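Long-range contacts in 11S globulin (Wrightia tinctoria, PDB 5WXU), which assembles into hexamers, binds the plant hormone auxin (indole-3-acetic acid) and probably serves as a nutrient store in the seed: residues B[199-204]-B[220-225]; B[59-64]-B[253-258]; B[96-101]-B[166-171]; B[83-88]-B[180-185]. All blocks are in the same frame, centred on the assembly; numbering follows the deposited sequence.

Interaction 1 (B[199-204]-B[220-225]); sequences RYFLGG and LLWNNV. With PO4 (phosphate ion), chain N.
Arg-199 and Phe-201, from the neighbouring strand, both lie over the same face of the Trp-222 indole, at different ends of it. Arg-199 CD sits over the six-membered ring, 3.9 Å from its centroid, in a CH-pi contact, and the guanidinium beyond it is tipped 29° from the indole plane. Phe-201 takes the five-membered ring instead: the two planes are 19° apart and offset, centroids 4.5 Å distant, so the rings overlap only marginally. Trp-222 swings its indole out by setting CG opposite the backbone N (chi1 -176°), which turns one face to both partners. Past the indole, Arg-199 NH1 donates to phosphate O4 (2.9 Å), while a water links Arg-199 NE to Leu-221 O.

On the other side of the sheet Tyr-200 CB rests on Val-225 CG1, at 3.5 Å. Back on the Trp-222 face, Asn-224 ND2 reaches Gly-204 O (2.8 Å) in the carbonyl plane, on a lone pair, and its OD1 takes a weak bond from Gly-203 N. Behind all this run four backbone hydrogen bonds, from Arg-199 N to Leu-221 O through to Val-225 N to Phe-201 O. They make a parallel strand pair, one appended to the otherwise antiparallel sheet of a cupin barrel.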
# COMPACT_ATOMS: atom_id res chain seq x y z
N ARG B 199 3.33 -7.42 32.08
CA ARG B 199 2.84 -8.77 31.88
C ARG B 199 1.56 -8.97 32.62
O ARG B 199 1.55 -9.01 33.84
CB ARG B 199 3.85 -9.86 32.32
CG ARG B 199 5.25 -9.67 31.69
CD ARG B 199 6.23 -10.74 32.21
NE ARG B 199 7.59 -10.24 32.30
CZ ARG B 199 8.64 -10.78 31.69
NH1 ARG B 199 8.53 -11.85 30.88
NH2 ARG B 199 9.82 -10.21 31.89
N TYR B 200 0.47 -9.12 31.87
CA TYR B 200 -0.86 -9.16 32.40
C TYR B 200 -1.33 -10.58 32.26
O TYR B 200 -1.60 -11.04 31.19
CB TYR B 200 -1.79 -8.15 31.72
CG TYR B 200 -1.56 -6.68 32.19
CD1 TYR B 200 -0.52 -6.33 33.09
CD2 TYR B 200 -2.38 -5.68 31.81
CE1 TYR B 200 -0.30 -5.02 33.48
CE2 TYR B 200 -2.15 -4.35 32.16
CZ TYR B 200 -1.15 -4.01 33.02
OH TYR B 200 -0.98 -2.67 33.44
N PHE B 201 -1.57 -11.26 33.40
CA PHE B 201 -1.91 -12.64 33.44
C PHE B 201 -3.39 -12.87 33.77
O PHE B 201 -3.99 -12.12 34.54
CB PHE B 201 -1.01 -13.35 34.49
CG PHE B 201 0.37 -13.64 34.04
CD1 PHE B 201 1.34 -12.74 34.24
CD2 PHE B 201 0.71 -14.84 33.38
CE1 PHE B 201 2.63 -12.98 33.83
CE2 PHE B 201 1.97 -15.07 32.92
CZ PHE B 201 2.95 -14.14 33.19
N LEU B 202 -4.00 -13.83 33.10
CA LEU B 202 -5.41 -14.26 33.35
C LEU B 202 -5.35 -15.43 34.33
O LEU B 202 -5.42 -16.59 33.96
CB LEU B 202 -6.11 -14.64 32.11
CG LEU B 202 -6.46 -13.43 31.21
CD1 LEU B 202 -5.30 -12.65 30.67
CD2 LEU B 202 -7.34 -13.95 30.08
N GLY B 203 -5.21 -15.08 35.59
CA GLY B 203 -4.83 -16.02 36.59
C GLY B 203 -3.48 -15.86 37.17
O GLY B 203 -2.66 -15.03 36.80
N GLY B 204 -3.20 -16.76 38.14
CA GLY B 204 -1.92 -16.77 38.80
C GLY B 204 -1.81 -15.96 40.05
O GLY B 204 -2.61 -15.08 40.29
N LEU B 220 8.92 -5.03 38.69
CA LEU B 220 8.25 -5.71 37.63
C LEU B 220 6.78 -5.35 37.65
O LEU B 220 6.14 -5.25 38.71
CB LEU B 220 8.45 -7.23 37.74
CG LEU B 220 9.93 -7.69 37.64
CD1 LEU B 220 10.04 -9.12 38.14
CD2 LEU B 220 10.48 -7.58 36.22
N LEU B 221 6.25 -5.15 36.44
CA LEU B 221 4.84 -4.96 36.25
C LEU B 221 4.30 -6.29 35.79
O LEU B 221 4.33 -6.60 34.60
CB LEU B 221 4.63 -3.83 35.23
CG LEU B 221 5.23 -2.45 35.57
CD1 LEU B 221 5.04 -1.43 34.41
CD2 LEU B 221 4.67 -1.89 36.87
N TRP B 222 3.89 -7.12 36.75
CA TRP B 222 3.53 -8.48 36.52
C TRP B 222 2.37 -8.77 37.45
O TRP B 222 2.52 -8.68 38.66
CB TRP B 222 4.77 -9.36 36.80
CG TRP B 222 4.68 -10.79 36.54
CD1 TRP B 222 3.61 -11.60 36.82
CD2 TRP B 222 5.71 -11.66 36.00
NE1 TRP B 222 3.90 -12.91 36.48
CE2 TRP B 222 5.19 -12.98 36.03
CE3 TRP B 222 7.05 -11.47 35.59
CZ2 TRP B 222 5.91 -14.09 35.53
CZ3 TRP B 222 7.81 -12.61 35.12
CH2 TRP B 222 7.21 -13.89 35.09
N ASN B 223 1.22 -9.11 36.93
CA ASN B 223 0.04 -9.12 37.73
C ASN B 223 -1.05 -10.05 37.17
O ASN B 223 -1.19 -10.18 35.95
CB ASN B 223 -0.49 -7.65 37.60
CG ASN B 223 -1.65 -7.34 38.49
OD1 ASN B 223 -1.62 -7.63 39.70
ND2 ASN B 223 -2.71 -6.68 37.91
N ASN B 224 -1.82 -10.69 38.05
CA ASN B 224 -3.04 -11.34 37.71
C ASN B 224 -4.14 -10.26 37.55
O ASN B 224 -4.55 -9.60 38.54
CB ASN B 224 -3.47 -12.33 38.83
CG ASN B 224 -4.80 -12.99 38.59
OD1 ASN B 224 -5.59 -12.59 37.75
ND2 ASN B 224 -5.09 -14.06 39.39
N VAL B 225 -4.61 -10.06 36.32
CA VAL B 225 -5.56 -8.95 36.04
C VAL B 225 -6.90 -8.99 36.71
O VAL B 225 -7.60 -7.95 36.76
CB VAL B 225 -5.83 -8.75 34.49
CG1 VAL B 225 -4.56 -8.46 33.79
CG2 VAL B 225 -6.61 -9.81 33.83
P PO4 N . 5.19 -13.20 28.76
O1 PO4 N . 3.99 -12.49 29.57
O2 PO4 N . 4.94 -14.35 27.80
O3 PO4 N . 5.66 -12.21 27.69
O4 PO4 N . 6.51 -13.37 29.53
O HOH W 1 7.03 -7.92 33.86

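Interaction 2 (B[59-64]-B[253-258]); sequences QHEAGY and DFRGYM
Met-258 and His-60 are brought together with CG of each set opposite its own carbonyl carbon, Met-258 with chi1 -58° and His-60 with chi1 -42°. Beyond CG the methionine runs fully extended. Its CG lies 3.6 Å from His-60 CD2, and the sulfur passes the imidazole obliquely, SD being 4.6 Å from the ring centroid. The thioether then continues past the backbone of 59-64: SD is 3.6 Å from Gly-63 CA, and CE touches Tyr-64 O. On the other side of the histidine, ND1 is turned to the backbone of Tyr-257, while NE2 bonds to Ser-65 OG within the same chain.

Residues 59-64 form the turn of a beta hairpin in the N-terminal cupin domain. Strands 56-60 and 63-67 are joined tightly at Glu-61 and Ala-62, with His-60 N bonded to Gly-63 O, and the incoming loop 253-258 packs across that turn just before it becomes strand 258-260. Two backbone bonds fasten it. Glu-61 N donates to Arg-255 O (2.8 Å), and Ala-62 N approaches Met-258 O at 3.0 Å from well above the carbonyl plane.

The Glu-61 and Arg-255 chains run next to each other in the same direction, yet their flat ends are nearly perpendicular (83°) and do not form a salt bridge; a water between Glu-61 OE1 and Arg-255 NH1 spans the gap. Glu-61 OE1 touches the aliphatic Arg-255 CD at 3.5 Å and takes a hydrogen bond from Arg-260 N. Arg-255 instead grips Asp-253 side-on, NE to OD1 at 2.8 Å and NH2 to OD2, and also donates from NH2 to Asn-436 O of a second subunit.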
# COMPACT_ATOMS: atom_id res chain seq x y z
N GLN B 59 10.75 -18.05 40.58
CA GLN B 59 10.23 -19.42 40.70
C GLN B 59 8.72 -19.62 40.58
O GLN B 59 7.92 -18.94 41.21
CB GLN B 59 10.62 -20.00 42.09
CG GLN B 59 12.00 -20.57 42.13
CD GLN B 59 12.16 -21.77 41.21
OE1 GLN B 59 11.23 -22.54 40.92
NE2 GLN B 59 13.34 -21.89 40.71
N HIS B 60 8.32 -20.61 39.84
CA HIS B 60 6.94 -21.02 39.87
C HIS B 60 6.86 -22.44 40.34
O HIS B 60 7.88 -23.13 40.43
CB HIS B 60 6.30 -20.86 38.44
CG HIS B 60 6.70 -19.58 37.74
ND1 HIS B 60 6.21 -18.35 38.11
CD2 HIS B 60 7.56 -19.35 36.70
CE1 HIS B 60 6.79 -17.41 37.37
NE2 HIS B 60 7.62 -17.98 36.53
N GLU B 61 5.65 -22.95 40.45
CA GLU B 61 5.48 -24.34 40.78
C GLU B 61 6.09 -25.25 39.74
O GLU B 61 6.76 -26.23 40.09
CB GLU B 61 4.01 -24.66 40.87
CG GLU B 61 3.74 -26.12 41.06
CD GLU B 61 2.32 -26.46 41.24
OE1 GLU B 61 1.55 -26.48 40.25
OE2 GLU B 61 1.99 -26.80 42.39
N ALA B 62 5.88 -24.91 38.45
CA ALA B 62 6.19 -25.77 37.35
C ALA B 62 7.22 -25.19 36.37
O ALA B 62 7.26 -25.57 35.19
CB ALA B 62 4.93 -26.17 36.64
N GLY B 63 8.09 -24.37 36.89
CA GLY B 63 9.19 -23.84 36.12
C GLY B 63 9.68 -22.58 36.75
O GLY B 63 9.35 -22.31 37.89
N TYR B 64 10.44 -21.80 35.99
CA TYR B 64 10.98 -20.55 36.41
C TYR B 64 11.23 -19.60 35.24
O TYR B 64 11.27 -20.03 34.08
CB TYR B 64 12.29 -20.71 37.17
CG TYR B 64 13.39 -21.44 36.45
CD1 TYR B 64 13.56 -22.81 36.57
CD2 TYR B 64 14.32 -20.71 35.70
CE1 TYR B 64 14.60 -23.47 35.89
CE2 TYR B 64 15.35 -21.34 35.06
CZ TYR B 64 15.50 -22.71 35.17
OH TYR B 64 16.56 -23.30 34.53
N ASP B 253 -4.04 -19.42 46.45
CA ASP B 253 -3.47 -20.32 45.43
C ASP B 253 -2.19 -19.63 45.03
O ASP B 253 -2.23 -18.63 44.31
CB ASP B 253 -4.52 -20.51 44.30
CG ASP B 253 -3.98 -21.23 43.04
OD1 ASP B 253 -2.79 -21.66 43.02
OD2 ASP B 253 -4.79 -21.37 42.07
N PHE B 254 -1.05 -20.13 45.53
CA PHE B 254 0.27 -19.57 45.36
C PHE B 254 1.21 -20.51 44.57
O PHE B 254 2.31 -20.84 45.01
CB PHE B 254 0.87 -19.26 46.75
CG PHE B 254 -0.03 -18.40 47.59
CD1 PHE B 254 -0.23 -17.05 47.26
CD2 PHE B 254 -0.74 -18.95 48.68
CE1 PHE B 254 -1.09 -16.25 48.01
CE2 PHE B 254 -1.58 -18.16 49.43
CZ PHE B 254 -1.77 -16.80 49.10
N ARG B 255 0.79 -20.87 43.37
CA ARG B 255 1.61 -21.71 42.47
C ARG B 255 2.50 -20.90 41.51
O ARG B 255 3.26 -21.49 40.73
CB ARG B 255 0.71 -22.62 41.70
CG ARG B 255 0.04 -23.68 42.59
CD ARG B 255 -0.93 -24.53 41.87
NE ARG B 255 -2.04 -23.74 41.31
CZ ARG B 255 -2.82 -24.10 40.30
NH1 ARG B 255 -2.69 -25.28 39.68
NH2 ARG B 255 -3.74 -23.27 39.89
N GLY B 256 2.42 -19.59 41.56
CA GLY B 256 3.16 -18.79 40.61
C GLY B 256 2.39 -18.81 39.29
O GLY B 256 1.16 -18.92 39.24
N TYR B 257 3.14 -18.67 38.20
CA TYR B 257 2.49 -18.47 36.89
C TYR B 257 2.79 -19.57 35.91
O TYR B 257 2.52 -19.46 34.71
CB TYR B 257 2.91 -17.10 36.33
CG TYR B 257 2.45 -15.97 37.20
CD1 TYR B 257 3.19 -15.52 38.25
CD2 TYR B 257 1.21 -15.42 36.99
CE1 TYR B 257 2.68 -14.53 39.07
CE2 TYR B 257 0.73 -14.40 37.77
CZ TYR B 257 1.48 -13.93 38.79
OH TYR B 257 0.92 -12.92 39.55
N MET B 258 3.36 -20.68 36.41
CA MET B 258 3.46 -21.91 35.65
C MET B 258 2.99 -23.01 36.61
O MET B 258 3.55 -23.10 37.72
CB MET B 258 4.88 -22.23 35.19
CG MET B 258 5.58 -21.20 34.34
SD MET B 258 7.25 -21.72 33.99
CE MET B 258 7.95 -20.30 33.11
O HOH W 2 -0.83 -27.42 40.17

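Interaction 3 (B[96-101]-B[166-171]); sequences SYNNAP and IVHWAY. With PO4 (phosphate ion), chain N.
His-168 presents a different side of its imidazole to each neighbour. Ser-96 O lies over one face, 3.1 Å above the ring plane and shifted toward the rim, while Asn-98 OD1 comes in at the edge, 3.2 Å from CE1. The Asn-98 side chain lies roughly perpendicular to that of His-168, its amide plane turned 42° from the ring, and OD1 also accepts from His-184 NE2. With CG tucked between backbone N and carbonyl carbon (chi1 54°), the ring stands up from its strand, and its two nitrogens should fix its rotation: ND1 donates back to Ile-166 O, NE2 to phosphate O2 at 2.9 Å. The same ion, probably from the crystallisation liquor, takes Ser-96 OG (2.7 Å) and Asn-98 ND2 (3.0 Å) on O1, so three side chains from both segments grip it. Below the ring, Ser-96 and His-168 exchange both backbone bonds as an antiparallel hydrogen-bonded pair, and a water joins Asn-98 N to Ile-166 O.

Strand 91-98 lies between 168-172 and 198-201, Tyr-97 bonding by its backbone to Tyr-200. Strand 168-172 pairs onward with 110-115, and the Tyr-97 ring stacks on Trp-348 of a second subunit.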
# COMPACT_ATOMS: atom_id res chain seq x y z
N SER B 96 -1.28 -14.86 29.32
CA SER B 96 -0.94 -13.49 29.56
C SER B 96 -0.93 -12.68 28.23
O SER B 96 -0.88 -13.26 27.14
CB SER B 96 0.46 -13.35 30.19
OG SER B 96 1.60 -13.74 29.36
N TYR B 97 -0.96 -11.38 28.39
CA TYR B 97 -0.76 -10.43 27.28
C TYR B 97 0.20 -9.37 27.73
O TYR B 97 0.34 -9.08 28.92
CB TYR B 97 -2.01 -9.87 26.68
CG TYR B 97 -2.91 -9.02 27.60
CD1 TYR B 97 -3.73 -9.63 28.56
CD2 TYR B 97 -2.88 -7.69 27.58
CE1 TYR B 97 -4.50 -8.87 29.41
CE2 TYR B 97 -3.67 -6.95 28.39
CZ TYR B 97 -4.47 -7.55 29.31
OH TYR B 97 -5.26 -6.76 30.16
N ASN B 98 0.86 -8.76 26.75
CA ASN B 98 1.88 -7.79 26.98
C ASN B 98 1.56 -6.52 26.21
O ASN B 98 0.77 -6.54 25.27
CB ASN B 98 3.22 -8.31 26.54
CG ASN B 98 3.54 -9.63 27.15
OD1 ASN B 98 3.68 -10.64 26.47
ND2 ASN B 98 3.73 -9.65 28.49
N ASN B 99 2.25 -5.48 26.60
CA ASN B 99 2.18 -4.20 25.85
C ASN B 99 3.12 -4.06 24.66
O ASN B 99 3.12 -3.03 23.97
CB ASN B 99 2.39 -3.03 26.80
CG ASN B 99 3.75 -3.00 27.43
OD1 ASN B 99 4.18 -4.03 27.93
ND2 ASN B 99 4.40 -1.83 27.49
N ALA B 100 3.95 -5.06 24.43
CA ALA B 100 4.97 -4.99 23.38
C ALA B 100 4.87 -6.27 22.66
O ALA B 100 4.61 -7.32 23.25
CB ALA B 100 6.39 -4.87 23.95
N PRO B 101 5.08 -6.25 21.34
CA PRO B 101 5.24 -7.47 20.53
C PRO B 101 6.55 -8.21 20.88
O PRO B 101 7.42 -7.64 21.56
CB PRO B 101 5.23 -6.95 19.12
CG PRO B 101 5.86 -5.58 19.26
CD PRO B 101 5.44 -5.03 20.59
N ILE B 166 -2.19 -9.41 22.65
CA ILE B 166 -2.73 -10.70 22.31
C ILE B 166 -2.45 -11.69 23.47
O ILE B 166 -1.32 -11.85 23.89
CB ILE B 166 -2.11 -11.21 21.02
CG1 ILE B 166 -2.56 -10.28 19.87
CG2 ILE B 166 -2.43 -12.70 20.77
CD1 ILE B 166 -4.03 -10.33 19.51
N VAL B 167 -3.50 -12.37 23.93
CA VAL B 167 -3.33 -13.45 24.94
C VAL B 167 -2.60 -14.66 24.35
O VAL B 167 -2.99 -15.19 23.33
CB VAL B 167 -4.68 -13.85 25.50
CG1 VAL B 167 -4.60 -15.10 26.47
CG2 VAL B 167 -5.38 -12.72 26.22
N HIS B 168 -1.63 -15.17 25.10
CA HIS B 168 -0.95 -16.35 24.68
C HIS B 168 -0.62 -17.22 25.93
O HIS B 168 -0.55 -16.72 27.02
CB HIS B 168 0.31 -16.02 23.94
CG HIS B 168 1.22 -15.10 24.71
ND1 HIS B 168 1.04 -13.73 24.72
CD2 HIS B 168 2.21 -15.35 25.60
CE1 HIS B 168 1.92 -13.19 25.54
NE2 HIS B 168 2.65 -14.15 26.08
N TRP B 169 -0.39 -18.49 25.69
CA TRP B 169 -0.12 -19.45 26.77
C TRP B 169 0.65 -20.57 26.20
O TRP B 169 0.70 -20.73 24.99
CB TRP B 169 -1.40 -19.96 27.45
CG TRP B 169 -2.40 -20.64 26.54
CD1 TRP B 169 -3.46 -20.03 25.85
CD2 TRP B 169 -2.46 -22.02 26.15
NE1 TRP B 169 -4.13 -20.91 25.07
CE2 TRP B 169 -3.57 -22.15 25.24
CE3 TRP B 169 -1.71 -23.17 26.46
CZ2 TRP B 169 -3.89 -23.33 24.62
CZ3 TRP B 169 -2.09 -24.33 25.90
CH2 TRP B 169 -3.16 -24.45 25.03
N ALA B 170 1.31 -21.34 27.07
CA ALA B 170 2.16 -22.41 26.56
C ALA B 170 2.09 -23.62 27.55
O ALA B 170 1.90 -23.44 28.73
CB ALA B 170 3.58 -21.96 26.37
N TYR B 171 2.19 -24.80 27.00
CA TYR B 171 2.13 -26.06 27.76
C TYR B 171 3.22 -26.99 27.21
O TYR B 171 3.35 -27.18 26.01
CB TYR B 171 0.77 -26.69 27.62
CG TYR B 171 0.69 -28.05 28.29
CD1 TYR B 171 0.73 -28.15 29.64
CD2 TYR B 171 0.65 -29.21 27.53
CE1 TYR B 171 0.69 -29.41 30.27
CE2 TYR B 171 0.60 -30.47 28.14
CZ TYR B 171 0.62 -30.55 29.50
OH TYR B 171 0.59 -31.81 30.08
P PO4 N . 5.19 -13.20 28.76
O1 PO4 N . 3.99 -12.49 29.57
O2 PO4 N . 4.94 -14.35 27.80
O3 PO4 N . 5.66 -12.21 27.69
O4 PO4 N . 6.51 -13.37 29.53
O HOH W 3 1.86 -16.37 29.19
O HOH W 4 0.78 -10.02 24.12

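Interaction 4 (B[83-88]-B[180-185]); sequences TRHVIE and LLVIHD. With PO4 (phosphate ion), chain N.
His-85 and Val-182 lie on the inner side of an antiparallel strand pair in the N-terminal cupin barrel, where strands 80-87 and 178-185 are neighbours in one of its two sheets. Starting at the backbone, His-85 CB sits 4.1 Å from Leu-180 O, the carbonyl that accepts the bond from His-85 N. With CG anti to the carbonyl carbon (chi1 -64°) the imidazole projects from the sheet. CD2 at its edge meets Val-182 CG2 at 3.8 Å, while Thr-83 CG2, from two residues earlier, lies over one face, shifted toward the rim, 3.5 Å above the plane. At the tip, His-85 CE1 is 3.6 Å from phosphate O4 and NE2 donates to that same oxygen (3.0 Å), whereas ND1 is bonded to Ser-65 OG. ND1 and NE2 are thus bonded on different sides, which limits how the ring can turn.

Beneath it, two hydrogen-bonded pairs, Thr-83 with Val-182 and His-85 with Leu-180, flank the non-hydrogen-bonded pair of Arg-84 and Leu-181. Those last two side chains occupy the other face of the sheet, where Arg-84 makes a salt bridge to Glu-66. Thr-83 OG1, on the His-85 side, takes a hydrogen bond from Arg-199 NH2, which joins this strand to the opposing sheet. At the far end of the pair, Ile-87 swings its terminal methyl inward, and CD1 comes to 4.0 Å from Leu-180 CD1.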
# COMPACT_ATOMS: atom_id res chain seq x y z
N THR B 83 13.72 -12.37 28.35
CA THR B 83 13.34 -13.35 29.36
C THR B 83 13.57 -14.76 28.89
O THR B 83 13.32 -15.09 27.73
CB THR B 83 11.86 -13.25 29.70
OG1 THR B 83 11.52 -11.89 29.92
CG2 THR B 83 11.50 -14.04 30.99
N ARG B 84 14.02 -15.62 29.81
CA ARG B 84 14.19 -17.08 29.51
C ARG B 84 13.20 -17.83 30.38
O ARG B 84 13.39 -17.90 31.62
CB ARG B 84 15.63 -17.57 29.69
CG ARG B 84 15.83 -19.02 29.38
CD ARG B 84 17.30 -19.36 29.15
NE ARG B 84 18.12 -19.14 30.34
CZ ARG B 84 19.41 -18.77 30.39
NH1 ARG B 84 20.16 -18.44 29.30
NH2 ARG B 84 20.00 -18.72 31.62
N HIS B 85 12.17 -18.39 29.77
CA HIS B 85 11.25 -19.19 30.57
C HIS B 85 11.63 -20.65 30.46
O HIS B 85 11.96 -21.12 29.41
CB HIS B 85 9.80 -19.02 30.13
CG HIS B 85 9.25 -17.66 30.30
ND1 HIS B 85 8.97 -17.07 31.53
CD2 HIS B 85 8.88 -16.73 29.35
CE1 HIS B 85 8.45 -15.87 31.33
NE2 HIS B 85 8.39 -15.64 30.01
N VAL B 86 11.54 -21.38 31.60
CA VAL B 86 11.91 -22.75 31.61
C VAL B 86 10.71 -23.45 32.21
O VAL B 86 10.35 -23.15 33.34
CB VAL B 86 13.21 -22.99 32.40
CG1 VAL B 86 13.45 -24.49 32.52
CG2 VAL B 86 14.38 -22.32 31.68
N ILE B 87 10.02 -24.26 31.42
CA ILE B 87 8.75 -24.84 31.80
C ILE B 87 9.00 -26.33 31.99
O ILE B 87 9.29 -27.01 31.05
CB ILE B 87 7.66 -24.61 30.74
CG1 ILE B 87 7.45 -23.09 30.44
CG2 ILE B 87 6.32 -25.20 31.12
CD1 ILE B 87 6.68 -22.83 29.16
N GLU B 88 8.76 -26.83 33.19
CA GLU B 88 8.86 -28.27 33.46
C GLU B 88 7.93 -29.12 32.69
O GLU B 88 6.91 -28.67 32.18
CB GLU B 88 8.63 -28.54 34.95
CG GLU B 88 9.75 -27.98 35.80
CD GLU B 88 9.45 -28.05 37.31
OE1 GLU B 88 8.61 -28.89 37.76
OE2 GLU B 88 10.05 -27.23 38.07
N LEU B 180 11.94 -21.34 26.53
CA LEU B 180 11.59 -20.20 25.65
C LEU B 180 12.42 -18.94 25.93
O LEU B 180 12.45 -18.41 27.05
CB LEU B 180 10.11 -19.91 25.82
CG LEU B 180 9.10 -21.06 25.71
CD1 LEU B 180 7.72 -20.53 26.00
CD2 LEU B 180 9.19 -21.86 24.39
N LEU B 181 13.06 -18.40 24.90
CA LEU B 181 13.76 -17.16 24.99
C LEU B 181 12.83 -16.13 24.29
O LEU B 181 12.59 -16.29 23.11
CB LEU B 181 15.05 -17.17 24.24
CG LEU B 181 15.79 -15.82 24.35
CD1 LEU B 181 16.64 -15.90 25.59
CD2 LEU B 181 16.57 -15.44 23.11
N VAL B 182 12.37 -15.15 25.05
CA VAL B 182 11.36 -14.13 24.64
C VAL B 182 12.06 -12.78 24.59
O VAL B 182 12.61 -12.28 25.60
CB VAL B 182 10.20 -14.03 25.58
CG1 VAL B 182 9.15 -13.10 25.00
CG2 VAL B 182 9.57 -15.40 25.88
N ILE B 183 12.03 -12.18 23.40
CA ILE B 183 12.54 -10.85 23.18
C ILE B 183 11.31 -9.98 22.94
O ILE B 183 10.58 -10.13 21.94
CB ILE B 183 13.48 -10.75 22.01
CG1 ILE B 183 14.64 -11.72 22.10
CG2 ILE B 183 14.05 -9.34 21.91
CD1 ILE B 183 15.40 -11.73 23.42
N HIS B 184 11.07 -9.09 23.88
CA HIS B 184 9.98 -8.09 23.76
C HIS B 184 10.51 -6.80 23.20
O HIS B 184 11.52 -6.30 23.71
CB HIS B 184 9.31 -7.80 25.09
CG HIS B 184 8.36 -8.85 25.55
ND1 HIS B 184 8.75 -9.80 26.48
CD2 HIS B 184 7.03 -9.07 25.32
CE1 HIS B 184 7.74 -10.60 26.73
NE2 HIS B 184 6.69 -10.19 26.04
N ASP B 185 9.85 -6.26 22.17
CA ASP B 185 10.31 -5.02 21.52
C ASP B 185 9.57 -3.85 22.13
O ASP B 185 8.45 -3.47 21.70
CB ASP B 185 10.06 -5.16 20.01
CG ASP B 185 10.52 -3.98 19.25
OD1 ASP B 185 11.16 -3.08 19.85
OD2 ASP B 185 10.11 -3.91 18.03
P PO4 N . 5.19 -13.20 28.76
O1 PO4 N . 3.99 -12.49 29.57
O2 PO4 N . 4.94 -14.35 27.80
O3 PO4 N . 5.66 -12.21 27.69
O4 PO4 N . 6.51 -13.37 29.53
O HOH W 5 10.96 -10.49 27.50

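How the interactions relate
All four contacts belong to the N-terminal cupin half of the subunit. Along the chain, interaction 3 is nested inside interaction 4; interaction 1 opens only after both have closed, and interaction 2 encloses all three. Interactions 1 and 3 share one sheet, through adjacent strands 198-201 and 91-98, with centres about 11 Å apart; interactions 2 and 4 meet in the facing sheet, through 63-67 and 80-87, centres about 15 Å apart. Tyr-257 of interaction 2 packs on the aromatic pair of interaction 1. A single phosphate, gripped by interactions 1, 3 and 4, bridges the two sheets inside the barrel, while interactions 1, 2 and 3 also touch a second subunit of the hexamer.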